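Local coordinates for protein glycosaminoglycan xylosylkinase (Hydra vulgaris, PDB 5XOM) that probably transfers phosphate to xylose in the glycosaminoglycan linkage region, acting as a secretory-pathway kinase of the Fam20 family, at residues 62-66 and 67-71; 166-169 and 170-174; 341-344 and 345-349; 369-372 and 373-377. All coordinates share one frame; numbering follows the deposited sequence.

Contact 1 of 4, residues 62-66 and 67-71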
ATOM      1  N   LEU A  62     -13.277  -2.600  -1.131  1.00 31.24           N
ATOM      2  CA  LEU A  62     -12.862  -3.986  -1.285  1.00 29.27           C
ATOM      3  C   LEU A  62     -11.386  -4.094  -1.637  1.00 29.51           C
ATOM      4  O   LEU A  62     -10.722  -5.050  -1.222  1.00 32.83           O
ATOM      5  CB  LEU A  62     -13.708  -4.690  -2.354  1.00 31.73           C
ATOM      6  CG  LEU A  62     -15.172  -5.009  -2.031  1.00 40.80           C
ATOM      7  CD1 LEU A  62     -15.773  -5.841  -3.171  1.00 36.39           C
ATOM      8  CD2 LEU A  62     -15.324  -5.712  -0.676  1.00 40.76           C
ATOM      9  N   THR A  63     -10.850  -3.130  -2.381  1.00 24.77           N
ATOM     10  CA  THR A  63      -9.451  -3.126  -2.778  1.00 29.35           C
ATOM     11  C   THR A  63      -8.831  -1.782  -2.424  1.00 30.13           C
ATOM     12  O   THR A  63      -9.517  -0.833  -2.034  1.00 30.05           O
ATOM     13  CB  THR A  63      -9.288  -3.413  -4.278  1.00 28.49           C
ATOM     14  OG1 THR A  63     -10.015  -2.433  -5.028  1.00 30.32           O
ATOM     15  CG2 THR A  63      -9.824  -4.802  -4.619  1.00 27.88           C
ATOM     16  N   VAL A  64      -7.511  -1.709  -2.576  1.00 30.96           N
ATOM     17  CA  VAL A  64      -6.730  -0.562  -2.137  1.00 32.47           C
ATOM     18  C   VAL A  64      -5.896  -0.038  -3.298  1.00 30.40           C
ATOM     19  O   VAL A  64      -5.729  -0.693  -4.328  1.00 30.12           O
ATOM     20  CB  VAL A  64      -5.822  -0.910  -0.943  1.00 32.37           C
ATOM     21  CG1 VAL A  64      -6.663  -1.198   0.282  1.00 27.75           C
ATOM     22  CG2 VAL A  64      -4.943  -2.105  -1.291  1.00 31.10           C
ATOM     23  N   ASP A  65      -5.355   1.165  -3.100  1.00 37.81           N
ATOM     24  CA  ASP A  65      -4.550   1.832  -4.116  1.00 39.93           C
ATOM     25  C   ASP A  65      -3.227   1.120  -4.372  1.00 36.38           C
ATOM     26  O   ASP A  65      -2.656   1.271  -5.458  1.00 49.32           O
ATOM     27  CB  ASP A  65      -4.310   3.283  -3.692  1.00 50.24           C
ATOM     28  CG  ASP A  65      -3.475   4.059  -4.691  1.00 68.31           C
ATOM     29  OD1 ASP A  65      -3.697   3.897  -5.910  1.00 76.01           O
ATOM     30  OD2 ASP A  65      -2.606   4.843  -4.257  1.00 76.42           O
ATOM     31  N   SER A  66      -2.736   0.343  -3.406  1.00 35.08           N
ATOM     32  CA  SER A  66      -1.415  -0.283  -3.479  1.00 31.72           C
ATOM     33  C   SER A  66      -1.352  -1.327  -4.590  1.00 33.16           C
ATOM     34  O   SER A  66      -1.957  -2.399  -4.482  1.00 34.53           O
ATOM     35  CB  SER A  66      -1.075  -0.924  -2.138  1.00 23.13           C
ATOM     36  OG  SER A  66       0.041  -1.790  -2.270  1.00 25.71           O
ATOM     37  N   ASP A  67      -0.556  -1.047  -5.624  1.00 32.11           N
ATOM     38  CA  ASP A  67      -0.336  -2.031  -6.678  1.00 35.26           C
ATOM     39  C   ASP A  67       0.428  -3.240  -6.163  1.00 34.94           C
ATOM     40  O   ASP A  67       0.235  -4.353  -6.665  1.00 33.28           O
ATOM     41  CB  ASP A  67       0.415  -1.398  -7.851  1.00 32.79           C
ATOM     42  CG  ASP A  67      -0.457  -0.454  -8.662  1.00 46.11           C
ATOM     43  OD1 ASP A  67      -1.692  -0.449  -8.451  1.00 51.56           O
ATOM     44  OD2 ASP A  67       0.092   0.278  -9.514  1.00 47.71           O
ATOM     45  N   VAL A  68       1.302  -3.048  -5.172  1.00 34.91           N
ATOM     46  CA  VAL A  68       2.060  -4.170  -4.626  1.00 28.84           C
ATOM     47  C   VAL A  68       1.118  -5.190  -4.003  1.00 26.15           C
ATOM     48  O   VAL A  68       1.231  -6.398  -4.246  1.00 28.39           O
ATOM     49  CB  VAL A  68       3.110  -3.674  -3.616  1.00 30.17           C
ATOM     50  CG1 VAL A  68       3.808  -4.851  -2.970  1.00 23.32           C
ATOM     51  CG2 VAL A  68       4.120  -2.783  -4.316  1.00 35.33           C
ATOM     52  N   GLU A  69       0.165  -4.715  -3.202  1.00 25.57           N
ATOM     53  CA  GLU A  69      -0.769  -5.626  -2.547  1.00 27.22           C
ATOM     54  C   GLU A  69      -1.691  -6.300  -3.561  1.00 28.74           C
ATOM     55  O   GLU A  69      -1.949  -7.506  -3.464  1.00 26.01           O
ATOM     56  CB  GLU A  69      -1.576  -4.875  -1.489  1.00 25.13           C
ATOM     57  CG  GLU A  69      -0.723  -4.317  -0.351  1.00 37.96           C
ATOM     58  CD  GLU A  69      -1.548  -3.857   0.844  1.00 42.18           C
ATOM     59  OE1 GLU A  69      -2.733  -4.235   0.934  1.00 50.38           O
ATOM     60  OE2 GLU A  69      -1.007  -3.129   1.703  1.00 36.97           O
ATOM     61  N   ILE A  70      -2.185  -5.543  -4.544  1.00 22.38           N
ATOM     62  CA  ILE A  70      -3.129  -6.099  -5.514  1.00 26.08           C
ATOM     63  C   ILE A  70      -2.428  -7.060  -6.469  1.00 25.19           C
ATOM     64  O   ILE A  70      -2.927  -8.164  -6.730  1.00 25.32           O
ATOM     65  CB  ILE A  70      -3.859  -4.968  -6.262  1.00 22.66           C
ATOM     66  CG1 ILE A  70      -4.862  -4.307  -5.320  1.00 24.72           C
ATOM     67  CG2 ILE A  70      -4.598  -5.505  -7.469  1.00 22.52           C
ATOM     68  CD1 ILE A  70      -6.028  -5.226  -4.962  1.00 28.56           C
ATOM     69  N   TYR A  71      -1.256  -6.675  -6.996  1.00 21.23           N
ATOM     70  CA  TYR A  71      -0.528  -7.588  -7.883  1.00 25.80           C
ATOM     71  C   TYR A  71      -0.143  -8.872  -7.168  1.00 29.13           C
ATOM     72  O   TYR A  71      -0.093  -9.939  -7.791  1.00 29.90           O
ATOM     73  CB  TYR A  71       0.735  -6.940  -8.457  1.00 23.01           C
ATOM     74  CG  TYR A  71       0.492  -5.889  -9.518  1.00 27.31           C
ATOM     75  CD1 TYR A  71      -0.712  -5.198  -9.578  1.00 24.63           C
ATOM     76  CD2 TYR A  71       1.457  -5.613 -10.483  1.00 29.92           C
ATOM     77  CE1 TYR A  71      -0.937  -4.237 -10.539  1.00 35.94           C
ATOM     78  CE2 TYR A  71       1.237  -4.650 -11.459  1.00 32.51           C
ATOM     79  CZ  TYR A  71       0.038  -3.966 -11.475  1.00 43.50           C
ATOM     80  OH  TYR A  71      -0.212  -3.009 -12.430  1.00 49.99           O
TER
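The N-cap of helix 67-79 is S66, whose hydroxyl turns inward to meet the first turn: OG accepts from E69 N at 3.1 Å, the N-H pointing almost straight at it (167°). With OG anti to the S66 nitrogen (chi1 167°), the hydroxyl stands beside the backbone N-H groups of the first turn. The methylenes of E69 lie beside it, CG only 3.3 Å from S66 OG. One residue further on, I70 N donates to S66 O at 3.2 Å, the first i to i+4 bond of the helix. The example illustrates a classical serine N-cap, here placed at a subunit boundary: S66 OG also hydrogen-bonds OE2 of E69 of the second subunit, and E69 OE2 returns the same bond to S66 of that subunit. With an alanine here, E69 N would probably lose its side-chain acceptor, and the carboxylate of E69 in the second subunit would be left without its hydroxyl mate. Behind the cap the contact becomes mainly van der Waals packing. I70 crosses T63 at about a right angle, its CD1 lying 3.8 Å from T63 CB and as near to CG2. CG1 of the same isoleucine comes within 3.8 Å of V64 O, a carbonyl that R143 NH2 binds from helix 132-144. V64 in turn sets its methyl CG2 against E69 OE1 at 3.8 Å, the two side chains passing at a slant. Buried I70 continues onto F139 and R143 of helix 132-144 and onto M56 of helix 49-56.

Contact 2 of 4, residues 166-169 and 170-174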
ATOM      1  N   PRO A 166      -9.501 -33.836 -13.466  1.00 31.59           N
ATOM      2  CA  PRO A 166      -9.145 -34.743 -12.361  1.00 38.53           C
ATOM      3  C   PRO A 166      -9.635 -34.295 -10.989  1.00 36.81           C
ATOM      4  O   PRO A 166      -9.462 -35.050 -10.025  1.00 43.40           O
ATOM      5  CB  PRO A 166      -7.607 -34.790 -12.406  1.00 43.17           C
ATOM      6  CG  PRO A 166      -7.179 -33.700 -13.300  1.00 44.67           C
ATOM      7  CD  PRO A 166      -8.314 -33.302 -14.162  1.00 34.54           C
ATOM      8  N   VAL A 167     -10.258 -33.123 -10.852  1.00 35.05           N
ATOM      9  CA  VAL A 167     -10.750 -32.675  -9.552  1.00 27.89           C
ATOM     10  C   VAL A 167     -12.183 -32.183  -9.677  1.00 31.71           C
ATOM     11  O   VAL A 167     -12.715 -31.561  -8.752  1.00 39.46           O
ATOM     12  CB  VAL A 167      -9.866 -31.565  -8.946  1.00 32.41           C
ATOM     13  CG1 VAL A 167      -8.442 -32.058  -8.711  1.00 31.28           C
ATOM     14  CG2 VAL A 167      -9.882 -30.317  -9.826  1.00 25.23           C
ATOM     15  N   ALA A 168     -12.824 -32.468 -10.807  1.00 32.24           N
ATOM     16  CA  ALA A 168     -14.159 -31.945 -11.055  1.00 34.72           C
ATOM     17  C   ALA A 168     -15.193 -32.783 -10.322  1.00 39.11           C
ATOM     18  O   ALA A 168     -15.170 -34.015 -10.394  1.00 39.77           O
ATOM     19  CB  ALA A 168     -14.466 -31.941 -12.553  1.00 28.03           C
ATOM     20  N   ALA A 169     -16.118 -32.118  -9.642  1.00 37.02           N
ATOM     21  CA  ALA A 169     -17.247 -32.835  -9.080  1.00 39.19           C
ATOM     22  C   ALA A 169     -18.132 -33.378 -10.196  1.00 41.49           C
ATOM     23  O   ALA A 169     -18.154 -32.851 -11.312  1.00 42.99           O
ATOM     24  CB  ALA A 169     -18.066 -31.932  -8.161  1.00 33.76           C
ATOM     25  N   LYS A 170     -18.876 -34.444  -9.877  1.00 47.40           N
ATOM     26  CA  LYS A 170     -19.744 -35.040 -10.883  1.00 41.37           C
ATOM     27  C   LYS A 170     -20.697 -34.039 -11.512  1.00 38.78           C
ATOM     28  O   LYS A 170     -20.980 -34.123 -12.711  1.00 40.18           O
ATOM     29  CB  LYS A 170     -20.607 -36.155 -10.315  1.00 52.78           C
ATOM     30  CG  LYS A 170     -20.634 -37.330 -11.208  1.00 70.99           C
ATOM     31  CD  LYS A 170     -21.977 -37.932 -10.963  1.00 77.13           C
ATOM     32  CE  LYS A 170     -22.125 -39.185 -11.766  1.00 75.60           C
ATOM     33  NZ  LYS A 170     -23.470 -39.654 -11.470  1.00 73.87           N
ATOM     34  N   LYS A 171     -21.206 -33.095 -10.724  1.00 42.58           N
ATOM     35  CA  LYS A 171     -22.162 -32.134 -11.254  1.00 46.17           C
ATOM     36  C   LYS A 171     -21.594 -31.403 -12.459  1.00 42.13           C
ATOM     37  O   LYS A 171     -22.313 -31.132 -13.428  1.00 38.51           O
ATOM     38  CB  LYS A 171     -22.564 -31.134 -10.174  1.00 54.59           C
ATOM     39  CG  LYS A 171     -24.048 -30.843 -10.092  1.00 58.68           C
ATOM     40  CD  LYS A 171     -24.300 -29.747  -9.069  1.00 62.82           C
ATOM     41  CE  LYS A 171     -23.573 -30.014  -7.760  1.00 67.31           C
ATOM     42  NZ  LYS A 171     -23.819 -28.922  -6.775  1.00 68.09           N
ATOM     43  N   LEU A 172     -20.302 -31.092 -12.424  1.00 36.87           N
ATOM     44  CA  LEU A 172     -19.644 -30.410 -13.525  1.00 38.73           C
ATOM     45  C   LEU A 172     -19.129 -31.392 -14.572  1.00 32.85           C
ATOM     46  O   LEU A 172     -19.331 -31.177 -15.773  1.00 30.07           O
ATOM     47  CB  LEU A 172     -18.495 -29.549 -12.987  1.00 34.32           C
ATOM     48  CG  LEU A 172     -17.475 -29.012 -13.991  1.00 31.54           C
ATOM     49  CD1 LEU A 172     -18.122 -27.994 -14.913  1.00 23.17           C
ATOM     50  CD2 LEU A 172     -16.289 -28.384 -13.270  1.00 27.78           C
ATOM     51  N   ALA A 173     -18.495 -32.482 -14.129  1.00 31.23           N
ATOM     52  CA  ALA A 173     -17.872 -33.427 -15.054  1.00 36.70           C
ATOM     53  C   ALA A 173     -18.870 -33.987 -16.064  1.00 35.56           C
ATOM     54  O   ALA A 173     -18.527 -34.188 -17.235  1.00 36.97           O
ATOM     55  CB  ALA A 173     -17.206 -34.560 -14.275  1.00 33.24           C
ATOM     56  N   THR A 174     -20.106 -34.257 -15.635  1.00 33.70           N
ATOM     57  CA  THR A 174     -21.073 -34.861 -16.551  1.00 36.43           C
ATOM     58  C   THR A 174     -21.565 -33.906 -17.628  1.00 38.97           C
ATOM     59  O   THR A 174     -22.358 -34.334 -18.475  1.00 42.99           O
ATOM     60  CB  THR A 174     -22.284 -35.407 -15.789  1.00 43.78           C
ATOM     61  OG1 THR A 174     -22.996 -34.324 -15.167  1.00 46.74           O
ATOM     62  CG2 THR A 174     -21.845 -36.392 -14.725  1.00 48.85           C
TER
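A168 sets its methyl against the side chain of L172, CB to CD2 4.1 Å, and also touches the methyl of A173, CB to CB 4.2 Å. The leucine reaches back because its CG stands opposite its own backbone nitrogen (chi1 166°), which sends the branched end toward the incoming loop. L172 is buried and extends the small apolar patch to A85 of strand 82-86 and to T87. The polar half of the contact converges on one carbonyl. A173 N donates to A169 O at 2.9 Å, nearly along the C=O axis, while L172 N reaches the same oxygen at 3.0 Å from above the carbonyl plane with a more bent N-H (131°). One acceptor thus takes an i to i+3 and an i to i+4 bond, and the two grip it from different directions. The next carbonyl is also doubly gripped, but by one residue: T174 OG1 and T174 N approach K170 O from opposite faces of its plane, the hydroxyl donating at 3.2 Å. V167 and A169 are meanwhile tied by backbone hydrogen bonds to A85, so the loop runs beside an outermost strand of the antiparallel sheet. The whole is typical of a helix start of a single turn, with A169 at the N-cap; its methyl cannot supply a side-chain capping bond, and the bonds described are those of its carbonyl.

Contact 3 of 4, residues 341-344 and 345-349; sequences VLLD and KRLSI
Different first torsions bring L343 and L347 together one helical turn apart: L343 holds CG anti to its backbone N (chi1 174°), whereas L347 keeps CG beside its own nitrogen (chi1 -59°) and folds back along the helix. The side chains then cross obliquely, L347 CD1 lying 3.9 Å from L343 CG. In the same fold L347 CG rests 3.3 Å from L343 O, the carbonyl to which L347 N donates at 3.0 Å in the carbonyl plane. D344 meets the same methyl of L347, the side chains crossing at about a right angle, D344 OD1 to L347 CD1 4.0 Å, while D344 OD2 is engaged by the hydroxyl of Y353. L347 also packs on H140 and I355, and L343 on L144 and L364, so this face of helix 339-347 packs against helix 132-144, and through L343 against helix 358-382. Cut back to an alanine, this position would lose the branched end of L347 over L343, and a gap is likely to open between L343, H140 and I355. In the backbone, K345 N donates to V341 O, and S348 N to D344 O at 3.0 Å. The S348 hydroxyl adds a short bond to K345 O, 2.6 Å, coming from above the carbonyl plane. A water donates to L342 O at 2.8 Å and weakly links it to R346 NE, whose guanidinium edge faces that carbonyl. Chemically, then, the leucine pair is held by apolar packing beside polar atoms with partners of their own: K345 O gains a hydroxyl donor and L342 O a water donor.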
ATOM      1  N   VAL A 341      -6.559   5.350 -22.367  1.00 26.90           N
ATOM      2  CA  VAL A 341      -5.117   5.140 -22.425  1.00 27.95           C
ATOM      3  C   VAL A 341      -4.599   4.646 -21.081  1.00 29.28           C
ATOM      4  O   VAL A 341      -3.826   3.682 -21.013  1.00 27.50           O
ATOM      5  CB  VAL A 341      -4.409   6.428 -22.874  1.00 29.62           C
ATOM      6  CG1 VAL A 341      -2.918   6.351 -22.568  1.00 26.52           C
ATOM      7  CG2 VAL A 341      -4.652   6.668 -24.358  1.00 26.61           C
ATOM      8  N   LEU A 342      -5.045   5.268 -19.984  1.00 28.97           N
ATOM      9  CA  LEU A 342      -4.619   4.820 -18.660  1.00 24.97           C
ATOM     10  C   LEU A 342      -5.167   3.432 -18.343  1.00 25.30           C
ATOM     11  O   LEU A 342      -4.485   2.622 -17.705  1.00 28.27           O
ATOM     12  CB  LEU A 342      -5.061   5.825 -17.596  1.00 26.62           C
ATOM     13  CG  LEU A 342      -4.437   7.219 -17.684  1.00 33.12           C
ATOM     14  CD1 LEU A 342      -4.925   8.099 -16.545  1.00 34.47           C
ATOM     15  CD2 LEU A 342      -2.919   7.111 -17.656  1.00 29.88           C
ATOM     16  N   LEU A 343      -6.402   3.140 -18.765  1.00 26.55           N
ATOM     17  CA  LEU A 343      -6.962   1.826 -18.463  1.00 25.20           C
ATOM     18  C   LEU A 343      -6.216   0.728 -19.204  1.00 22.83           C
ATOM     19  O   LEU A 343      -5.930  -0.330 -18.633  1.00 23.70           O
ATOM     20  CB  LEU A 343      -8.458   1.771 -18.793  1.00 25.10           C
ATOM     21  CG  LEU A 343      -9.024   0.357 -18.628  1.00 24.45           C
ATOM     22  CD1 LEU A 343      -9.172   0.018 -17.155  1.00 18.62           C
ATOM     23  CD2 LEU A 343     -10.363   0.227 -19.321  1.00 24.63           C
ATOM     24  N   ASP A 344      -5.876   0.957 -20.472  1.00 21.81           N
ATOM     25  CA  ASP A 344      -5.222  -0.105 -21.222  1.00 25.65           C
ATOM     26  C   ASP A 344      -3.823  -0.399 -20.704  1.00 23.66           C
ATOM     27  O   ASP A 344      -3.350  -1.536 -20.827  1.00 29.19           O
ATOM     28  CB  ASP A 344      -5.160   0.236 -22.702  1.00 22.10           C
ATOM     29  CG  ASP A 344      -4.974  -1.004 -23.556  1.00 33.22           C
ATOM     30  OD1 ASP A 344      -5.799  -1.932 -23.433  1.00 29.32           O
ATOM     31  OD2 ASP A 344      -3.992  -1.079 -24.315  1.00 44.07           O
ATOM     32  N   LYS A 345      -3.152   0.591 -20.109  1.00 28.59           N
ATOM     33  CA  LYS A 345      -1.849   0.332 -19.500  1.00 32.70           C
ATOM     34  C   LYS A 345      -1.961  -0.678 -18.366  1.00 27.21           C
ATOM     35  O   LYS A 345      -1.082  -1.530 -18.197  1.00 28.18           O
ATOM     36  CB  LYS A 345      -1.226   1.634 -19.001  1.00 34.37           C
ATOM     37  CG  LYS A 345      -0.598   2.470 -20.101  1.00 42.38           C
ATOM     38  CD  LYS A 345      -0.152   3.830 -19.584  1.00 54.70           C
ATOM     39  CE  LYS A 345       0.463   4.668 -20.692  1.00 56.37           C
ATOM     40  NZ  LYS A 345       0.803   6.034 -20.214  1.00 60.86           N
ATOM     41  N   ARG A 346      -3.033  -0.598 -17.571  1.00 24.37           N
ATOM     42  CA  ARG A 346      -3.221  -1.584 -16.511  1.00 24.08           C
ATOM     43  C   ARG A 346      -3.674  -2.925 -17.063  1.00 24.74           C
ATOM     44  O   ARG A 346      -3.272  -3.970 -16.542  1.00 24.84           O
ATOM     45  CB  ARG A 346      -4.240  -1.079 -15.494  1.00 21.88           C
ATOM     46  CG  ARG A 346      -3.920   0.281 -14.937  1.00 23.37           C
ATOM     47  CD  ARG A 346      -5.122   0.835 -14.203  1.00 30.14           C
ATOM     48  NE  ARG A 346      -4.794   1.996 -13.389  1.00 34.70           N
ATOM     49  CZ  ARG A 346      -5.016   2.075 -12.082  1.00 29.97           C
ATOM     50  NH1 ARG A 346      -5.568   1.057 -11.435  1.00 24.55           N
ATOM     51  NH2 ARG A 346      -4.685   3.173 -11.418  1.00 26.90           N
ATOM     52  N   LEU A 347      -4.490  -2.927 -18.124  1.00 23.69           N
ATOM     53  CA  LEU A 347      -4.936  -4.193 -18.688  1.00 23.24           C
ATOM     54  C   LEU A 347      -3.785  -4.948 -19.334  1.00 23.83           C
ATOM     55  O   LEU A 347      -3.842  -6.176 -19.425  1.00 25.15           O
ATOM     56  CB  LEU A 347      -6.058  -3.967 -19.718  1.00 16.82           C
ATOM     57  CG  LEU A 347      -7.343  -3.271 -19.249  1.00 20.88           C
ATOM     58  CD1 LEU A 347      -8.273  -2.982 -20.436  1.00 17.51           C
ATOM     59  CD2 LEU A 347      -8.066  -4.066 -18.151  1.00 21.02           C
ATOM     60  N   SER A 348      -2.729  -4.245 -19.755  1.00 24.22           N
ATOM     61  CA  SER A 348      -1.604  -4.873 -20.435  1.00 23.95           C
ATOM     62  C   SER A 348      -0.807  -5.808 -19.539  1.00 24.55           C
ATOM     63  O   SER A 348       0.035  -6.552 -20.050  1.00 28.23           O
ATOM     64  CB  SER A 348      -0.666  -3.804 -20.996  1.00 28.82           C
ATOM     65  OG  SER A 348       0.035  -3.159 -19.949  1.00 33.21           O
ATOM     66  N   ILE A 349      -1.037  -5.793 -18.223  1.00 22.46           N
ATOM     67  CA  ILE A 349      -0.368  -6.747 -17.343  1.00 20.87           C
ATOM     68  C   ILE A 349      -1.103  -8.078 -17.260  1.00 23.21           C
ATOM     69  O   ILE A 349      -0.527  -9.062 -16.768  1.00 26.50           O
ATOM     70  CB  ILE A 349      -0.212  -6.181 -15.914  1.00 31.74           C
ATOM     71  CG1 ILE A 349      -1.547  -6.267 -15.175  1.00 41.74           C
ATOM     72  CG2 ILE A 349       0.273  -4.721 -15.948  1.00 30.23           C
ATOM     73  CD1 ILE A 349      -1.565  -5.578 -13.849  1.00 48.41           C
TER
HETATM   74  O   HOH W   1      -2.722   3.538 -15.696  1.00 45.03           O

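Contact 4 of 4, residues 369-372 and 373-377; sequences LLVQ and DAVEK
Backbone bonding comes first: four consecutive i to i+4 bonds join the two halves, from D373 N to L369 O, A374 N to L370 O, V375 N to V371 O and E376 N to Q372 O. The last is 2.8 Å long with its N-H nearly straight (165°), and the series is regular alpha helix throughout. The apolar side-chain contact between the halves is V371 with V375, where the methyls CG1 of V371 and CG2 of V375 only just touch, at 4.5 Å. CG2 of V375 sits closer to the backbone, 3.5 Å from V371 O. These valines are on the buried face of helix 358-382, a long helix of the Fam20 kinase domain: V371 packs on F271 of helix 259-273 and L329 of helix 323-334, and L370 also reaches F271. Polar side chains take the neighbouring flank. Q372 and E376 run side by side in the same direction, their amide and carboxylate planes 26° apart, with E376 OE2 3.5 Å from Q372 CG. The nearest approach is thus carboxylate oxygen against methylene. Q372 also leans on T333 of helix 323-334, linking the polar edge to that neighbour. D373 keeps CG beside its own nitrogen (chi1 -66°), which lays the carboxylate back over the preceding turn, CG 3.2 Å from L369 O. There D373 OD1 stands 3.4 Å from L369 O, two acceptors close together, which is probably mildly unfavourable and may be offset by the backbone bond from D373 N to that same carbonyl.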
ATOM      1  N   LEU A 369     -17.331  11.745 -21.422  1.00 34.42           N
ATOM      2  CA  LEU A 369     -17.837  13.070 -21.767  1.00 37.15           C
ATOM      3  C   LEU A 369     -19.353  13.140 -21.632  1.00 36.31           C
ATOM      4  O   LEU A 369     -19.900  14.174 -21.232  1.00 35.03           O
ATOM      5  CB  LEU A 369     -17.415  13.466 -23.180  1.00 41.90           C
ATOM      6  CG  LEU A 369     -15.920  13.687 -23.396  1.00 49.85           C
ATOM      7  CD1 LEU A 369     -15.662  14.123 -24.828  1.00 49.94           C
ATOM      8  CD2 LEU A 369     -15.379  14.710 -22.403  1.00 59.44           C
ATOM      9  N   LEU A 370     -20.054  12.066 -22.004  1.00 32.06           N
ATOM     10  CA  LEU A 370     -21.501  12.056 -21.838  1.00 28.80           C
ATOM     11  C   LEU A 370     -21.893  12.116 -20.363  1.00 33.15           C
ATOM     12  O   LEU A 370     -22.937  12.686 -20.025  1.00 38.33           O
ATOM     13  CB  LEU A 370     -22.101  10.817 -22.507  1.00 30.82           C
ATOM     14  CG  LEU A 370     -21.882  10.665 -24.018  1.00 36.52           C
ATOM     15  CD1 LEU A 370     -22.366   9.301 -24.498  1.00 28.62           C
ATOM     16  CD2 LEU A 370     -22.575  11.803 -24.786  1.00 32.53           C
ATOM     17  N   VAL A 371     -21.076  11.539 -19.475  1.00 33.75           N
ATOM     18  CA  VAL A 371     -21.322  11.663 -18.039  1.00 31.14           C
ATOM     19  C   VAL A 371     -21.156  13.110 -17.598  1.00 34.65           C
ATOM     20  O   VAL A 371     -21.997  13.660 -16.877  1.00 42.67           O
ATOM     21  CB  VAL A 371     -20.378  10.733 -17.256  1.00 32.11           C
ATOM     22  CG1 VAL A 371     -20.398  11.073 -15.771  1.00 31.09           C
ATOM     23  CG2 VAL A 371     -20.770   9.294 -17.461  1.00 26.51           C
ATOM     24  N   GLN A 372     -20.071  13.749 -18.040  1.00 37.62           N
ATOM     25  CA  GLN A 372     -19.839  15.152 -17.715  1.00 40.53           C
ATOM     26  C   GLN A 372     -21.005  16.022 -18.173  1.00 49.38           C
ATOM     27  O   GLN A 372     -21.444  16.919 -17.444  1.00 49.85           O
ATOM     28  CB  GLN A 372     -18.522  15.608 -18.336  1.00 46.04           C
ATOM     29  CG  GLN A 372     -18.157  17.061 -18.076  1.00 69.47           C
ATOM     30  CD  GLN A 372     -16.781  17.411 -18.624  1.00 80.81           C
ATOM     31  OE1 GLN A 372     -15.935  17.969 -17.920  1.00 85.54           O
ATOM     32  NE2 GLN A 372     -16.559  17.098 -19.894  1.00 81.34           N
ATOM     33  N   ASP A 373     -21.528  15.762 -19.375  1.00 47.08           N
ATOM     34  CA  ASP A 373     -22.674  16.518 -19.871  1.00 45.04           C
ATOM     35  C   ASP A 373     -23.883  16.348 -18.958  1.00 43.99           C
ATOM     36  O   ASP A 373     -24.583  17.320 -18.645  1.00 42.84           O
ATOM     37  CB  ASP A 373     -23.014  16.087 -21.299  1.00 55.25           C
ATOM     38  CG  ASP A 373     -21.930  16.452 -22.298  1.00 60.43           C
ATOM     39  OD1 ASP A 373     -21.035  17.254 -21.948  1.00 62.81           O
ATOM     40  OD2 ASP A 373     -21.975  15.933 -23.435  1.00 54.37           O
ATOM     41  N   ALA A 374     -24.163  15.109 -18.544  1.00 32.40           N
ATOM     42  CA  ALA A 374     -25.310  14.861 -17.674  1.00 36.85           C
ATOM     43  C   ALA A 374     -25.157  15.580 -16.340  1.00 40.85           C
ATOM     44  O   ALA A 374     -26.127  16.137 -15.810  1.00 44.20           O
ATOM     45  CB  ALA A 374     -25.495  13.360 -17.455  1.00 33.13           C
ATOM     46  N   VAL A 375     -23.941  15.586 -15.790  1.00 39.82           N
ATOM     47  CA  VAL A 375     -23.700  16.270 -14.527  1.00 39.95           C
ATOM     48  C   VAL A 375     -23.844  17.776 -14.706  1.00 48.19           C
ATOM     49  O   VAL A 375     -24.483  18.454 -13.893  1.00 49.67           O
ATOM     50  CB  VAL A 375     -22.313  15.889 -13.971  1.00 34.89           C
ATOM     51  CG1 VAL A 375     -21.911  16.826 -12.838  1.00 38.22           C
ATOM     52  CG2 VAL A 375     -22.300  14.442 -13.506  1.00 31.96           C
ATOM     53  N   GLU A 376     -23.277  18.320 -15.787  1.00 44.90           N
ATOM     54  CA  GLU A 376     -23.395  19.751 -16.042  1.00 45.76           C
ATOM     55  C   GLU A 376     -24.851  20.153 -16.261  1.00 51.11           C
ATOM     56  O   GLU A 376     -25.263  21.255 -15.879  1.00 54.46           O
ATOM     57  CB  GLU A 376     -22.523  20.154 -17.230  1.00 44.94           C
ATOM     58  CG  GLU A 376     -21.080  20.447 -16.820  1.00 56.86           C
ATOM     59  CD  GLU A 376     -20.106  20.425 -17.984  1.00 72.87           C
ATOM     60  OE1 GLU A 376     -20.562  20.386 -19.148  1.00 82.15           O
ATOM     61  OE2 GLU A 376     -18.879  20.424 -17.733  1.00 74.30           O
ATOM     62  N   LYS A 377     -25.645  19.279 -16.888  1.00 45.98           N
ATOM     63  CA  LYS A 377     -27.076  19.551 -17.004  1.00 47.85           C
ATOM     64  C   LYS A 377     -27.748  19.584 -15.637  1.00 54.30           C
ATOM     65  O   LYS A 377     -28.654  20.395 -15.402  1.00 53.74           O
ATOM     66  CB  LYS A 377     -27.754  18.504 -17.885  1.00 48.59           C
ATOM     67  CG  LYS A 377     -29.251  18.726 -18.010  1.00 48.40           C
ATOM     68  CD  LYS A 377     -29.916  17.739 -18.955  1.00 54.13           C
ATOM     69  CE  LYS A 377     -31.313  18.214 -19.325  1.00 59.90           C
ATOM     70  NZ  LYS A 377     -31.815  17.578 -20.572  1.00 70.77           N
TER

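In the fold
Followed from the N terminus, the four contacts lie in series: none nests in or crosses another, and each joins adjoining segments within about a helical turn. Contact 1 leads the loop after helix 49-56 into helix 67-79, and contact 2 starts the short helix 170-173 beside the sheet's edge strand 82-86. Contacts 3 and 4 lie on successive helices, 339-347 and 358-382, in the part of the chain related to the Fam20 kinases. Contacts 1 and 3 meet directly, Y71 against I349, and share R143 of helix 132-144, which T63, I70 and R346 all touch. Contacts 2 and 4 stand about 49 Å apart, centre to centre, on opposite sides of the chain's centre.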